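Ral guanine nucleotide dissociation stimulator-like 2 (Mus musculus, PDB 4JGW) probably acts as a guanine nucleotide exchange factor for small G proteins and associates in vitro with GTP-bound Rap1A and H-Ras. Local coordinates at residues E9-V14 with R31-L36. Numbering follows the deposited sequence.
Sequences EEEASV and RQYRPL
The backbone N and the side chain of Arg34 both meet the chain at Glu10-Ala12. Arg34 N donates to Glu10 O at 2.8 Å, nearly straight at 166°. CB of Arg34 rests on the same Glu10 O, 3.4 Å away. Arg34 CG still lies by Glu10 O and also passes Ala12 CB. With CG anti to the carbonyl carbon (chi1 -72°) and the chain extended to NE, the guanidinium is carried over the chain at Glu10-Ala12. There Ala12 CB lies over one of its faces and Glu10 CG meets its edge. Arg34 CZ lies by Glu11 O. Arg34 NH1 comes 3.0 Å from Glu11 O, but the angle is too poor for a hydrogen bond. The Glu10 side chain runs alongside that of Arg34, yet Glu10 OE2 stays 5.0 Å from Arg34 NH1, so the opposite charges do not touch.

A classic beta bulge sets two residues, Ala12 and Ser13, opposite the single Gln32, so the register shifts by one between Glu11 and Ser13. Both backbone N-H groups donate to Gln32 O. The bond from Ala12 is the shorter and straighter one. Gln32 N returns a bond to Ser13 O. Tyr33 turns an edge of its ring to Glu9 O, 3.3 Å from Tyr33 CE2, while Val14 CG2 packs on the aliphatic part of Arg31. Gln32 NE2 bonds to Tyr33 O and Pro43 O.

The contact lies at the open end of the surface hairpin 11-21/24-33, in the N-terminal part of the exchange-factor fragment. Strand 24-33 lies between 11-21 and 46-54, which pairs with it through Arg46 and Arg31; short strand 414-415 closes the far edge.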
loop_
_atom_site.group_PDB
_atom_site.type_symbol
_atom_site.label_atom_id
_atom_site.label_comp_id
_atom_site.label_asym_id
_atom_site.label_seq_id
_atom_site.Cartn_x
_atom_site.Cartn_y
_atom_site.Cartn_z
ATOM N N GLU A 9 30.309 15.084 -12.165
ATOM C CA GLU A 9 29.609 14.007 -11.400
ATOM C C GLU A 9 30.587 13.074 -10.679
ATOM O O GLU A 9 30.185 12.279 -9.825
ATOM C CB GLU A 9 28.668 13.209 -12.315
ATOM C CG GLU A 9 29.353 12.485 -13.475
ATOM C CD GLU A 9 28.374 11.737 -14.369
ATOM O OE1 GLU A 9 27.331 11.266 -13.865
ATOM O OE2 GLU A 9 28.655 11.611 -15.580
ATOM N N GLU A 10 31.867 13.177 -11.030
ATOM C CA GLU A 10 32.920 12.407 -10.377
ATOM C C GLU A 10 33.327 13.102 -9.078
ATOM O O GLU A 10 33.686 14.282 -9.085
ATOM C CB GLU A 10 34.127 12.253 -11.309
ATOM C CG GLU A 10 35.068 11.104 -10.949
ATOM C CD GLU A 10 34.572 9.752 -11.437
ATOM O OE1 GLU A 10 34.480 9.558 -12.669
ATOM O OE2 GLU A 10 34.287 8.880 -10.588
ATOM N N GLU A 11 33.259 12.370 -7.967
ATOM C CA GLU A 11 33.562 12.938 -6.652
ATOM C C GLU A 11 35.035 12.805 -6.266
ATOM O O GLU A 11 35.737 11.910 -6.744
ATOM C CB GLU A 11 32.658 12.337 -5.567
ATOM C CG GLU A 11 32.876 10.854 -5.279
ATOM C CD GLU A 11 32.043 10.357 -4.109
ATOM O OE1 GLU A 11 30.909 10.849 -3.923
ATOM O OE2 GLU A 11 32.520 9.467 -3.375
ATOM N N ALA A 12 35.488 13.707 -5.397
ATOM C CA ALA A 12 36.873 13.733 -4.937
ATOM C C ALA A 12 36.998 13.425 -3.444
ATOM O O ALA A 12 38.012 12.876 -3.006
ATOM C CB ALA A 12 37.513 15.080 -5.258
ATOM N N SER A 13 35.967 13.779 -2.677
ATOM C CA SER A 13 35.972 13.614 -1.219
ATOM C C SER A 13 34.557 13.530 -0.640
ATOM O O SER A 13 33.643 14.204 -1.115
ATOM C CB SER A 13 36.737 14.768 -0.561
ATOM O OG SER A 13 36.814 14.608 0.846
ATOM N N VAL A 14 34.391 12.694 0.385
ATOM C CA VAL A 14 33.133 12.579 1.133
ATOM C C VAL A 14 33.423 12.521 2.636
ATOM O O VAL A 14 34.154 11.641 3.102
ATOM C CB VAL A 14 32.301 11.332 0.707
ATOM C CG1 VAL A 14 31.133 11.096 1.665
ATOM C CG2 VAL A 14 31.778 11.481 -0.712
ATOM N N ARG A 31 29.828 16.133 0.442
ATOM C CA ARG A 31 30.421 15.495 -0.729
ATOM C C ARG A 31 31.013 16.539 -1.671
ATOM O O ARG A 31 30.294 17.391 -2.202
ATOM C CB ARG A 31 29.383 14.638 -1.464
ATOM C CG ARG A 31 28.619 13.660 -0.574
ATOM C CD ARG A 31 27.365 13.136 -1.269
ATOM N NE ARG A 31 26.294 12.836 -0.316
ATOM C CZ ARG A 31 25.431 13.733 0.158
ATOM N NH1 ARG A 31 25.498 15.004 -0.226
ATOM N NH2 ARG A 31 24.493 13.360 1.023
ATOM N N GLN A 32 32.328 16.474 -1.862
ATOM C CA GLN A 32 33.024 17.364 -2.783
ATOM C C GLN A 32 33.176 16.687 -4.140
ATOM O O GLN A 32 33.807 15.633 -4.253
ATOM C CB GLN A 32 34.394 17.772 -2.225
ATOM C CG GLN A 32 35.178 18.754 -3.103
ATOM C CD GLN A 32 34.543 20.133 -3.168
ATOM O OE1 GLN A 32 34.452 20.837 -2.163
ATOM N NE2 GLN A 32 34.109 20.530 -4.359
ATOM N N TYR A 33 32.584 17.298 -5.162
ATOM C CA TYR A 33 32.688 16.800 -6.527
ATOM C C TYR A 33 33.732 17.582 -7.315
ATOM O O TYR A 33 34.010 18.746 -7.014
ATOM C CB TYR A 33 31.330 16.879 -7.232
ATOM C CG TYR A 33 30.327 15.848 -6.761
ATOM C CD1 TYR A 33 29.464 16.117 -5.697
ATOM C CD2 TYR A 33 30.240 14.600 -7.379
ATOM C CE1 TYR A 33 28.539 15.171 -5.262
ATOM C CE2 TYR A 33 29.319 13.646 -6.952
ATOM C CZ TYR A 33 28.472 13.939 -5.895
ATOM O OH TYR A 33 27.562 12.997 -5.472
ATOM N N ARG A 34 34.313 16.928 -8.317
ATOM C CA ARG A 34 35.224 17.584 -9.246
ATOM C C ARG A 34 34.420 18.499 -10.166
ATOM O O ARG A 34 33.296 18.161 -10.539
ATOM C CB ARG A 34 35.997 16.549 -10.065
ATOM C CG ARG A 34 37.055 15.785 -9.278
ATOM C CD ARG A 34 37.829 14.836 -10.180
ATOM N NE ARG A 34 38.882 14.124 -9.459
ATOM C CZ ARG A 34 38.764 12.894 -8.961
ATOM N NH1 ARG A 34 37.633 12.213 -9.098
ATOM N NH2 ARG A 34 39.788 12.340 -8.322
ATOM N N PRO A 35 34.982 19.670 -10.520
ATOM C CA PRO A 35 34.274 20.593 -11.412
ATOM C C PRO A 35 34.181 20.038 -12.833
ATOM O O PRO A 35 35.054 19.271 -13.251
ATOM C CB PRO A 35 35.145 21.851 -11.381
ATOM C CG PRO A 35 36.505 21.368 -11.010
ATOM C CD PRO A 35 36.292 20.203 -10.096
ATOM N N LEU A 36 33.127 20.417 -13.555
ATOM C CA LEU A 36 32.921 19.948 -14.927
ATOM C C LEU A 36 34.102 20.361 -15.804
ATOM O O LEU A 36 34.631 19.550 -16.563
ATOM C CB LEU A 36 31.596 20.471 -15.496
ATOM C CG LEU A 36 30.934 19.623 -16.592
ATOM C CD1 LEU A 36 29.426 19.810 -16.572
ATOM C CD2 LEU A 36 31.500 19.922 -17.984
#